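Local atomic coordinates of succinate-semialdehyde dehydrogenase (PDB entry 4OGD), a protein that probably oxidises succinic semialdehyde to succinate with NADP+ as cofactor, as an aldehyde dehydrogenase family member with a Rossmann-type fold. Residues K65-M70 with K76-A81; C160-S163 with E168-V171; I237-A242 with S372-A377. All blocks are in the same frame, centred on the assembly; numbering follows the deposited sequence.

Contact 1: K65-M70 with K76-A81; sequences KYAEIM and KLFTEA
Ala67 on helix 63-74 and Ala81 on helix 78-103 bring the two helices together, their CA atoms 4.6 Å apart. The apolar packing centres on this pair. The CB of Ala81 lies 3.8 Å from the CB of Ala67 and reaches past it to the backbone, 3.3 Å from Ala67 O; alanine's small side chain suits so close an approach of the backbones. Met70, one turn further on, adds its CB beside that of Ala81, and its chain, bent at the last torsion (chi3 -96°), brings CE to 3.6 Å from Ala81 O.

Aromatic contacts come from Phe78, in the first turn of its helix. With CG anti to the backbone N (chi1 178°), the ring leans across to helix 63-74, where its CE1 meets Ala67 CB obliquely at 3.6 Å. The ring edge is turned to Glu68 N, 3.7 Å from CE1, and Glu68 CB borders the same corner.

Charged ends find partners outside the contact: the carboxylate of Glu68 turns to Lys72, the amine of Lys76 to Glu84 and Asn132 O. No hydrogen bond joins the two segments, so the corner between these consecutive helices relies on small methyls, a flexible thioether and one ring, with close fit and burial supplying its cohesion.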
ATOM      1  N   LYS A  65     -28.444  20.270  -9.827  1.00 11.46           N
ATOM      2  CA  LYS A  65     -28.333  19.383 -10.986  1.00  9.72           C
ATOM      3  C   LYS A  65     -27.589  18.103 -10.612  1.00 10.84           C
ATOM      4  O   LYS A  65     -28.044  17.005 -10.905  1.00 10.52           O
ATOM      5  CB  LYS A  65     -27.621  20.079 -12.158  1.00 14.37           C
ATOM      6  CG  LYS A  65     -27.110  19.117 -13.242  1.00 15.20           C
ATOM      7  CD  LYS A  65     -26.185  19.807 -14.261  1.00 16.46           C
ATOM      8  CE  LYS A  65     -25.446  18.797 -15.128  1.00 19.40           C
ATOM      9  NZ  LYS A  65     -24.678  19.473 -16.221  1.00 19.95           N
ATOM     10  N   TYR A  66     -26.443  18.249  -9.957  1.00 11.11           N
ATOM     11  CA  TYR A  66     -25.649  17.076  -9.594  1.00  9.36           C
ATOM     12  C   TYR A  66     -26.318  16.262  -8.491  1.00  9.44           C
ATOM     13  O   TYR A  66     -26.272  15.029  -8.500  1.00 11.17           O
ATOM     14  CB  TYR A  66     -24.234  17.498  -9.210  1.00  8.66           C
ATOM     15  CG  TYR A  66     -23.452  17.944 -10.420  1.00  9.16           C
ATOM     16  CD1 TYR A  66     -22.946  17.016 -11.315  1.00 11.46           C
ATOM     17  CD2 TYR A  66     -23.245  19.293 -10.677  1.00 12.15           C
ATOM     18  CE1 TYR A  66     -22.239  17.415 -12.438  1.00 11.24           C
ATOM     19  CE2 TYR A  66     -22.549  19.706 -11.796  1.00 10.74           C
ATOM     20  CZ  TYR A  66     -22.046  18.763 -12.671  1.00 13.37           C
ATOM     21  OH  TYR A  66     -21.350  19.165 -13.785  1.00 11.89           O
ATOM     22  N   ALA A  67     -26.943  16.952  -7.540  1.00  9.60           N
ATOM     23  CA  ALA A  67     -27.685  16.271  -6.483  1.00  8.51           C
ATOM     24  C   ALA A  67     -28.792  15.409  -7.075  1.00 10.90           C
ATOM     25  O   ALA A  67     -28.954  14.248  -6.689  1.00  9.09           O
ATOM     26  CB  ALA A  67     -28.262  17.273  -5.503  1.00 10.77           C
ATOM     27  N   GLU A  68     -29.560  15.967  -8.010  1.00  9.29           N
ATOM     28  CA  GLU A  68     -30.652  15.194  -8.601  1.00  9.93           C
ATOM     29  C   GLU A  68     -30.158  13.990  -9.418  1.00  9.83           C
ATOM     30  O   GLU A  68     -30.806  12.939  -9.445  1.00 10.44           O
ATOM     31  CB  GLU A  68     -31.572  16.084  -9.452  1.00 11.73           C
ATOM     32  CG  GLU A  68     -32.721  15.294 -10.076  1.00 11.86           C
ATOM     33  CD  GLU A  68     -33.793  16.160 -10.706  1.00 16.99           C
ATOM     34  OE1 GLU A  68     -33.690  17.408 -10.643  1.00 18.38           O
ATOM     35  OE2 GLU A  68     -34.746  15.577 -11.268  1.00 17.31           O
ATOM     36  N   ILE A  69     -29.021  14.147 -10.092  1.00  8.15           N
ATOM     37  CA  ILE A  69     -28.432  13.047 -10.852  1.00  8.90           C
ATOM     38  C   ILE A  69     -28.171  11.864  -9.921  1.00  9.64           C
ATOM     39  O   ILE A  69     -28.459  10.712 -10.258  1.00 11.05           O
ATOM     40  CB  ILE A  69     -27.129  13.486 -11.540  1.00  8.58           C
ATOM     41  CG1 ILE A  69     -27.460  14.321 -12.780  1.00 10.36           C
ATOM     42  CG2 ILE A  69     -26.282  12.278 -11.930  1.00  9.74           C
ATOM     43  CD1 ILE A  69     -26.252  14.958 -13.429  1.00 11.95           C
ATOM     44  N   MET A  70     -27.663  12.156  -8.731  1.00  9.04           N
ATOM     45  CA  MET A  70     -27.389  11.088  -7.772  1.00  9.63           C
ATOM     46  C   MET A  70     -28.671  10.439  -7.234  1.00  9.36           C
ATOM     47  O   MET A  70     -28.766   9.212  -7.147  1.00  9.71           O
ATOM     48  CB  MET A  70     -26.515  11.601  -6.636  1.00 11.54           C
ATOM     49  CG  MET A  70     -25.119  11.945  -7.083  1.00 12.33           C
ATOM     50  SD  MET A  70     -24.054  12.300  -5.675  1.00 13.02           S
ATOM     51  CE  MET A  70     -24.146  14.086  -5.610  1.00 13.61           C
ATOM     52  N   LYS A  76     -30.951   8.112  -3.208  1.00  8.01           N
ATOM     53  CA  LYS A  76     -30.770   8.802  -1.934  1.00  8.80           C
ATOM     54  C   LYS A  76     -31.567  10.087  -1.870  1.00 11.07           C
ATOM     55  O   LYS A  76     -31.872  10.687  -2.903  1.00 10.40           O
ATOM     56  CB  LYS A  76     -29.296   9.076  -1.613  1.00  9.29           C
ATOM     57  CG  LYS A  76     -28.606  10.113  -2.485  1.00  9.97           C
ATOM     58  CD  LYS A  76     -27.230  10.458  -1.903  1.00  9.19           C
ATOM     59  CE  LYS A  76     -26.303   9.238  -1.825  1.00  8.94           C
ATOM     60  NZ  LYS A  76     -25.073   9.503  -1.000  1.00  6.92           N
ATOM     61  N   LEU A  77     -31.905  10.496  -0.652  1.00  9.57           N
ATOM     62  CA  LEU A  77     -32.610  11.754  -0.430  1.00  9.46           C
ATOM     63  C   LEU A  77     -31.896  12.885  -1.165  1.00 11.72           C
ATOM     64  O   LEU A  77     -30.667  12.971  -1.153  1.00  9.17           O
ATOM     65  CB  LEU A  77     -32.663  12.068   1.062  1.00  8.95           C
ATOM     66  CG  LEU A  77     -33.374  11.064   1.965  1.00 10.75           C
ATOM     67  CD1 LEU A  77     -33.379  11.581   3.395  1.00  9.45           C
ATOM     68  CD2 LEU A  77     -34.782  10.774   1.470  1.00 12.02           C
ATOM     69  N   PHE A  78     -32.663  13.723  -1.852  1.00  9.28           N
ATOM     70  CA  PHE A  78     -32.103  14.871  -2.556  1.00  9.85           C
ATOM     71  C   PHE A  78     -31.290  15.766  -1.617  1.00 10.82           C
ATOM     72  O   PHE A  78     -30.251  16.296  -2.006  1.00 10.48           O
ATOM     73  CB  PHE A  78     -33.241  15.668  -3.204  1.00 10.79           C
ATOM     74  CG  PHE A  78     -32.800  16.918  -3.923  1.00 10.06           C
ATOM     75  CD1 PHE A  78     -32.158  16.845  -5.156  1.00 10.83           C
ATOM     76  CD2 PHE A  78     -33.070  18.169  -3.384  1.00 11.24           C
ATOM     77  CE1 PHE A  78     -31.776  18.000  -5.835  1.00 14.22           C
ATOM     78  CE2 PHE A  78     -32.689  19.333  -4.059  1.00 12.16           C
ATOM     79  CZ  PHE A  78     -32.042  19.245  -5.282  1.00 12.62           C
ATOM     80  N   THR A  79     -31.763  15.931  -0.386  1.00  9.56           N
ATOM     81  CA  THR A  79     -31.048  16.748   0.596  1.00  8.74           C
ATOM     82  C   THR A  79     -29.691  16.140   0.940  1.00 10.49           C
ATOM     83  O   THR A  79     -28.707  16.868   1.108  1.00  9.10           O
ATOM     84  CB  THR A  79     -31.861  16.977   1.888  1.00 11.29           C
ATOM     85  OG1 THR A  79     -32.305  15.717   2.411  1.00 14.73           O
ATOM     86  CG2 THR A  79     -33.068  17.866   1.606  1.00 14.09           C
ATOM     87  N   GLU A  80     -29.640  14.811   1.049  1.00 10.64           N
ATOM     88  CA  GLU A  80     -28.370  14.129   1.302  1.00  7.31           C
ATOM     89  C   GLU A  80     -27.434  14.300   0.118  1.00  7.62           C
ATOM     90  O   GLU A  80     -26.223  14.480   0.291  1.00  8.98           O
ATOM     91  CB  GLU A  80     -28.587  12.635   1.564  1.00  8.10           C
ATOM     92  CG  GLU A  80     -29.108  12.299   2.953  1.00 10.16           C
ATOM     93  CD  GLU A  80     -29.240  10.803   3.181  1.00  9.28           C
ATOM     94  OE1 GLU A  80     -28.774  10.026   2.320  1.00 10.28           O
ATOM     95  OE2 GLU A  80     -29.811  10.406   4.221  1.00 10.52           O
ATOM     96  N   ALA A  81     -27.991  14.228  -1.085  1.00  7.46           N
ATOM     97  CA  ALA A  81     -27.194  14.411  -2.293  1.00  7.82           C
ATOM     98  C   ALA A  81     -26.641  15.832  -2.388  1.00  8.06           C
ATOM     99  O   ALA A  81     -25.527  16.034  -2.868  1.00  8.16           O
ATOM    100  CB  ALA A  81     -28.003  14.060  -3.531  1.00  8.51           C
TER

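Contact 2: C160-S163 with E168-V171; sequences CPRS and EELV
An intrahelical salt bridge on the surface joins Arg162, in the first turn of helix 161-173, to Glu169, seven residues and about two turns later. The helix is the crossover of a beta-alpha-beta unit between parallel strands 152-155 and 181-183; Glu169 is exposed on it, Arg162 only partly so. Long side chains suit the spacing. Arg162 starts with CG anti to the backbone N and folds at chi2, which swings the guanidinium along the helix toward Glu169, whose chain is extended beyond CG.

The bridge is a single bond: Arg162 NH1 donates to Glu169 OE1 over 2.9 Å, nearly straight at 168°. The acceptor lies in the guanidinium plane, at the edge of the group, whereas the donor meets the syn side of OE1 from 30° out of the carboxylate plane. With the two planes 61° apart, the paired, two-bond form of an arginine-carboxylate bridge is not made, and Glu169 OE2 stays 3.8 Å from Arg162 NH1.

Gln165 OE1 takes a weak second bond from NH1, while Arg162 also packs on Asp73 of helix 63-74. One charge-assisted bond at the protein surface probably contributes modestly to stability, since water would screen it, yet it gives the guanidinium a preferred direction.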
ATOM      1  N   CYS A 160     -25.022   3.549 -11.311  1.00 10.13           N
ATOM      2  CA  CYS A 160     -24.902   5.011 -11.346  1.00 12.99           C
ATOM      3  C   CYS A 160     -24.125   5.536 -12.565  1.00  9.38           C
ATOM      4  O   CYS A 160     -23.158   6.289 -12.433  1.00 10.87           O
ATOM      5  CB  CYS A 160     -24.388   5.586 -10.015  1.00 14.55           C
ATOM      6  SG  CYS A 160     -22.787   5.005  -9.457  1.00 17.44           S
ATOM      7  N   PRO A 161     -24.568   5.157 -13.768  1.00  9.86           N
ATOM      8  CA  PRO A 161     -23.817   5.566 -14.954  1.00  9.42           C
ATOM      9  C   PRO A 161     -23.964   7.049 -15.285  1.00  9.26           C
ATOM     10  O   PRO A 161     -23.041   7.607 -15.863  1.00 10.92           O
ATOM     11  CB  PRO A 161     -24.419   4.698 -16.061  1.00 13.12           C
ATOM     12  CG  PRO A 161     -25.827   4.448 -15.607  1.00 12.69           C
ATOM     13  CD  PRO A 161     -25.785   4.395 -14.112  1.00 12.58           C
ATOM     14  N   ARG A 162     -25.083   7.682 -14.941  1.00 10.38           N
ATOM     15  CA  ARG A 162     -25.200   9.119 -15.197  1.00 10.40           C
ATOM     16  C   ARG A 162     -24.292   9.916 -14.260  1.00  9.60           C
ATOM     17  O   ARG A 162     -23.670  10.895 -14.676  1.00 12.31           O
ATOM     18  CB  ARG A 162     -26.652   9.597 -15.087  1.00  9.27           C
ATOM     19  CG  ARG A 162     -26.835  11.082 -15.380  1.00 10.43           C
ATOM     20  CD  ARG A 162     -26.407  11.495 -16.783  1.00 15.02           C
ATOM     21  NE  ARG A 162     -26.601  12.934 -16.930  1.00 13.01           N
ATOM     22  CZ  ARG A 162     -25.709  13.778 -17.438  1.00 10.61           C
ATOM     23  NH1 ARG A 162     -24.548  13.339 -17.901  1.00 14.81           N
ATOM     24  NH2 ARG A 162     -25.994  15.073 -17.495  1.00 17.93           N
ATOM     25  N   SER A 163     -24.195   9.479 -13.008  1.00  9.25           N
ATOM     26  CA  SER A 163     -23.262  10.099 -12.067  1.00  9.83           C
ATOM     27  C   SER A 163     -21.847  10.023 -12.635  1.00 10.01           C
ATOM     28  O   SER A 163     -21.116  11.016 -12.653  1.00  8.45           O
ATOM     29  CB  SER A 163     -23.326   9.413 -10.696  1.00 10.00           C
ATOM     30  OG  SER A 163     -24.631   9.495 -10.122  1.00  8.74           O
ATOM     31  N   GLU A 168     -17.084  13.035 -15.428  1.00  7.42           N
ATOM     32  CA  GLU A 168     -16.163  13.321 -16.525  1.00  8.24           C
ATOM     33  C   GLU A 168     -16.535  14.631 -17.219  1.00  9.03           C
ATOM     34  O   GLU A 168     -15.664  15.451 -17.490  1.00  8.74           O
ATOM     35  CB  GLU A 168     -16.135  12.185 -17.552  1.00  8.15           C
ATOM     36  CG  GLU A 168     -15.238  12.503 -18.754  1.00  7.04           C
ATOM     37  CD  GLU A 168     -15.280  11.441 -19.833  1.00 10.98           C
ATOM     38  OE1 GLU A 168     -15.437  10.250 -19.506  1.00 11.57           O
ATOM     39  OE2 GLU A 168     -15.167  11.797 -21.023  1.00 15.39           O
ATOM     40  N   GLU A 169     -17.823  14.830 -17.484  1.00  8.73           N
ATOM     41  CA  GLU A 169     -18.284  16.049 -18.159  1.00  9.44           C
ATOM     42  C   GLU A 169     -17.977  17.296 -17.333  1.00 11.86           C
ATOM     43  O   GLU A 169     -17.594  18.340 -17.880  1.00  9.42           O
ATOM     44  CB  GLU A 169     -19.785  15.952 -18.465  1.00 11.49           C
ATOM     45  CG  GLU A 169     -20.091  14.977 -19.592  1.00 12.60           C
ATOM     46  CD  GLU A 169     -21.555  14.579 -19.674  1.00 15.14           C
ATOM     47  OE1 GLU A 169     -22.352  14.996 -18.810  1.00 18.14           O
ATOM     48  OE2 GLU A 169     -21.901  13.848 -20.626  1.00 18.32           O
ATOM     49  N   LEU A 170     -18.160  17.183 -16.019  1.00  8.22           N
ATOM     50  CA  LEU A 170     -17.847  18.256 -15.078  1.00  8.82           C
ATOM     51  C   LEU A 170     -16.383  18.688 -15.169  1.00 10.78           C
ATOM     52  O   LEU A 170     -16.071  19.884 -15.232  1.00 10.97           O
ATOM     53  CB  LEU A 170     -18.165  17.790 -13.653  1.00  7.91           C
ATOM     54  CG  LEU A 170     -17.640  18.589 -12.455  1.00  8.65           C
ATOM     55  CD1 LEU A 170     -18.263  19.980 -12.403  1.00  9.19           C
ATOM     56  CD2 LEU A 170     -17.891  17.847 -11.145  1.00  9.38           C
ATOM     57  N   VAL A 171     -15.486  17.710 -15.157  1.00  9.15           N
ATOM     58  CA  VAL A 171     -14.055  17.990 -15.150  1.00  7.43           C
ATOM     59  C   VAL A 171     -13.613  18.634 -16.472  1.00  9.22           C
ATOM     60  O   VAL A 171     -12.790  19.555 -16.482  1.00 10.33           O
ATOM     61  CB  VAL A 171     -13.256  16.709 -14.802  1.00  8.25           C
ATOM     62  CG1 VAL A 171     -11.777  16.875 -15.091  1.00 11.16           C
ATOM     63  CG2 VAL A 171     -13.484  16.352 -13.342  1.00  7.75           C
TER

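Contact 3: I237-A242 with S372-A377; sequences IILDDA and SSEEEA
Ile237 and Ala377 form the close-packed end of this contact, where strand 235-238 of the seven-stranded sheet lies against helix 374-382. Ile237 puts its CG2 methyl, anti to the backbone N, 3.8 Å from Ala377 CB. The branched residue suits a strand and the small one lets the helix come near; Ile392 and Ile407 also pack on Ile237, and Val371 on Ala377. Leu239, buried at the start of a type I turn closed by Ala242 N to Leu239 O, borders this packed part and presents both methyls to Glu374, CD2 lying 3.9 Å from Glu374 OE1.

The looser, water-bridged side begins at that carboxylate, partly exposed, and at exposed Asp240. Glu374 leaves the first turn of its helix with CG anti to the backbone N (chi1 -179°), and its extended chain carries OE1 over the leucine. There Glu374 OE1 accepts from a water at 2.7 Å, and the same water accepts from Asp240 N at 2.9 Å. His399 of helix 397-406 also hydrogen-bonds OE1. At the helix start, Ser373 is the N-cap, its OG accepting from Glu376 N; separately, Glu376 OE1 accepts from Ser372 N at 2.8 Å.

No direct hydrogen bond spans the segments. Asp240 OD1 lies 4.7 Å from Glu374 OE1, and the nearby like charges are probably eased by the water and histidine, so methyl packing is joined to a solvent-mediated polar bridge.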
ATOM      1  N   ILE A 237     -20.580   2.396  20.787  1.00  7.72           N
ATOM      2  CA  ILE A 237     -20.479   1.892  22.160  1.00  7.92           C
ATOM      3  C   ILE A 237     -20.958   2.939  23.162  1.00  7.48           C
ATOM      4  O   ILE A 237     -20.397   4.036  23.251  1.00  9.27           O
ATOM      5  CB  ILE A 237     -19.034   1.511  22.502  1.00  9.16           C
ATOM      6  CG1 ILE A 237     -18.438   0.601  21.421  1.00  9.52           C
ATOM      7  CG2 ILE A 237     -18.973   0.837  23.872  1.00 10.83           C
ATOM      8  CD1 ILE A 237     -16.964   0.275  21.642  1.00 10.02           C
ATOM      9  N   ILE A 238     -22.004   2.595  23.904  1.00  7.93           N
ATOM     10  CA  ILE A 238     -22.595   3.506  24.876  1.00  8.68           C
ATOM     11  C   ILE A 238     -22.028   3.214  26.264  1.00 11.25           C
ATOM     12  O   ILE A 238     -22.385   2.214  26.889  1.00 11.33           O
ATOM     13  CB  ILE A 238     -24.126   3.368  24.875  1.00  8.97           C
ATOM     14  CG1 ILE A 238     -24.670   3.599  23.464  1.00 12.53           C
ATOM     15  CG2 ILE A 238     -24.767   4.342  25.859  1.00 10.84           C
ATOM     16  CD1 ILE A 238     -26.147   3.363  23.350  1.00 17.75           C
ATOM     17  N   LEU A 239     -21.127   4.074  26.732  1.00  8.53           N
ATOM     18  CA  LEU A 239     -20.470   3.857  28.022  1.00 10.09           C
ATOM     19  C   LEU A 239     -21.375   4.212  29.193  1.00 12.01           C
ATOM     20  O   LEU A 239     -22.460   4.789  29.020  1.00 12.87           O
ATOM     21  CB  LEU A 239     -19.155   4.641  28.112  1.00 12.37           C
ATOM     22  CG  LEU A 239     -18.128   4.319  27.024  1.00 12.16           C
ATOM     23  CD1 LEU A 239     -16.789   4.963  27.332  1.00  9.64           C
ATOM     24  CD2 LEU A 239     -17.976   2.818  26.890  1.00 13.36           C
ATOM     25  N   ASP A 240     -20.919   3.861  30.392  1.00 12.44           N
ATOM     26  CA  ASP A 240     -21.726   4.038  31.598  1.00 11.60           C
ATOM     27  C   ASP A 240     -21.982   5.498  31.973  1.00 15.82           C
ATOM     28  O   ASP A 240     -22.823   5.789  32.829  1.00 18.02           O
ATOM     29  CB  ASP A 240     -21.117   3.257  32.779  1.00 11.93           C
ATOM     30  CG  ASP A 240     -19.695   3.694  33.124  1.00 18.80           C
ATOM     31  OD1 ASP A 240     -19.172   4.657  32.527  1.00 18.39           O
ATOM     32  OD2 ASP A 240     -19.087   3.066  34.017  1.00 20.17           O
ATOM     33  N   ASP A 241     -21.261   6.415  31.333  1.00 13.62           N
ATOM     34  CA  ASP A 241     -21.425   7.846  31.592  1.00 13.32           C
ATOM     35  C   ASP A 241     -21.898   8.614  30.354  1.00 15.50           C
ATOM     36  O   ASP A 241     -21.671   9.820  30.237  1.00 15.63           O
ATOM     37  CB  ASP A 241     -20.128   8.455  32.137  1.00 14.82           C
ATOM     38  CG  ASP A 241     -18.933   8.193  31.242  1.00 14.43           C
ATOM     39  OD1 ASP A 241     -19.134   7.693  30.113  1.00 15.04           O
ATOM     40  OD2 ASP A 241     -17.789   8.490  31.665  1.00 14.53           O
ATOM     41  N   ALA A 242     -22.548   7.910  29.433  1.00 13.71           N
ATOM     42  CA  ALA A 242     -23.095   8.540  28.231  1.00 12.81           C
ATOM     43  C   ALA A 242     -24.125   9.609  28.577  1.00 15.98           C
ATOM     44  O   ALA A 242     -24.876   9.466  29.541  1.00 14.26           O
ATOM     45  CB  ALA A 242     -23.718   7.498  27.319  1.00 10.44           C
ATOM     46  N   SER A 372     -22.037  -6.972  29.457  1.00  9.55           N
ATOM     47  CA  SER A 372     -22.094  -6.883  30.915  1.00  9.44           C
ATOM     48  C   SER A 372     -21.113  -5.899  31.536  1.00 10.92           C
ATOM     49  O   SER A 372     -21.159  -5.648  32.745  1.00 11.11           O
ATOM     50  CB  SER A 372     -21.905  -8.269  31.547  1.00 10.85           C
ATOM     51  OG  SER A 372     -23.053  -9.068  31.343  1.00 12.80           O
ATOM     52  N   SER A 373     -20.233  -5.331  30.721  1.00 11.12           N
ATOM     53  CA  SER A 373     -19.144  -4.524  31.255  1.00  8.65           C
ATOM     54  C   SER A 373     -18.498  -3.748  30.123  1.00  9.74           C
ATOM     55  O   SER A 373     -18.714  -4.054  28.953  1.00 10.36           O
ATOM     56  CB  SER A 373     -18.102  -5.422  31.919  1.00 10.08           C
ATOM     57  OG  SER A 373     -17.523  -6.307  30.969  1.00 11.56           O
ATOM     58  N   GLU A 374     -17.706  -2.744  30.477  1.00 11.26           N
ATOM     59  CA  GLU A 374     -16.971  -1.981  29.483  1.00  9.89           C
ATOM     60  C   GLU A 374     -15.910  -2.853  28.831  1.00 11.02           C
ATOM     61  O   GLU A 374     -15.650  -2.747  27.622  1.00  8.73           O
ATOM     62  CB  GLU A 374     -16.316  -0.776  30.138  1.00  9.01           C
ATOM     63  CG  GLU A 374     -15.535   0.094  29.165  1.00 10.84           C
ATOM     64  CD  GLU A 374     -15.087   1.377  29.807  1.00 13.34           C
ATOM     65  OE1 GLU A 374     -15.962   2.201  30.145  1.00 16.87           O
ATOM     66  OE2 GLU A 374     -13.869   1.541  30.011  1.00 14.73           O
ATOM     67  N   GLU A 375     -15.292  -3.722  29.625  1.00  9.83           N
ATOM     68  CA  GLU A 375     -14.316  -4.654  29.069  1.00  9.85           C
ATOM     69  C   GLU A 375     -14.947  -5.512  27.984  1.00 11.68           C
ATOM     70  O   GLU A 375     -14.371  -5.695  26.904  1.00 10.95           O
ATOM     71  CB  GLU A 375     -13.719  -5.541  30.163  1.00  9.19           C
ATOM     72  CG  GLU A 375     -12.880  -4.792  31.196  1.00 11.14           C
ATOM     73  CD  GLU A 375     -13.687  -4.275  32.377  1.00  9.44           C
ATOM     74  OE1 GLU A 375     -14.932  -4.322  32.337  1.00 11.04           O
ATOM     75  OE2 GLU A 375     -13.069  -3.820  33.359  1.00 12.63           O
ATOM     76  N   GLU A 376     -16.147  -6.020  28.251  1.00  9.40           N
ATOM     77  CA  GLU A 376     -16.832  -6.839  27.258  1.00 11.08           C
ATOM     78  C   GLU A 376     -17.266  -6.007  26.047  1.00  9.47           C
ATOM     79  O   GLU A 376     -17.244  -6.499  24.923  1.00 10.04           O
ATOM     80  CB  GLU A 376     -18.021  -7.567  27.877  1.00  8.34           C
ATOM     81  CG  GLU A 376     -18.698  -8.542  26.928  1.00 10.17           C
ATOM     82  CD  GLU A 376     -19.623  -9.487  27.647  1.00 13.42           C
ATOM     83  OE1 GLU A 376     -20.631  -9.014  28.215  1.00 10.70           O
ATOM     84  OE2 GLU A 376     -19.323 -10.706  27.671  1.00 16.31           O
ATOM     85  N   ALA A 377     -17.653  -4.755  26.273  1.00  9.38           N
ATOM     86  CA  ALA A 377     -18.022  -3.862  25.170  1.00  8.81           C
ATOM     87  C   ALA A 377     -16.884  -3.776  24.164  1.00  9.73           C
ATOM     88  O   ALA A 377     -17.112  -3.841  22.956  1.00  8.95           O
ATOM     89  CB  ALA A 377     -18.361  -2.472  25.692  1.00  7.30           C
TER
HETATM   90  O   HOH W   1     -18.689   1.990  30.420  1.00 17.64           O

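In the fold
Contacts 1 and 3 are buried, whereas contact 2 lies at the surface. Contacts 1 and 2 are neighbours, their centres about 13 Å apart: helix 63-74 takes part in the first and packs on helix 161-173, which holds the second. Tyr66 reaches Leu170 there, and Ile69 lies against Arg162 and Ser163. Contact 3 is remote, its centre about 37 Å from that of contact 1 and about 45 Å from that of contact 2, in the part of the chain built on the seven-stranded sheet. Chemistry follows location: mainly apolar helix packing without hydrogen bonds in contact 1, one ionic bond within a helix in contact 2, and strand-to-helix packing with a water bridge in contact 3.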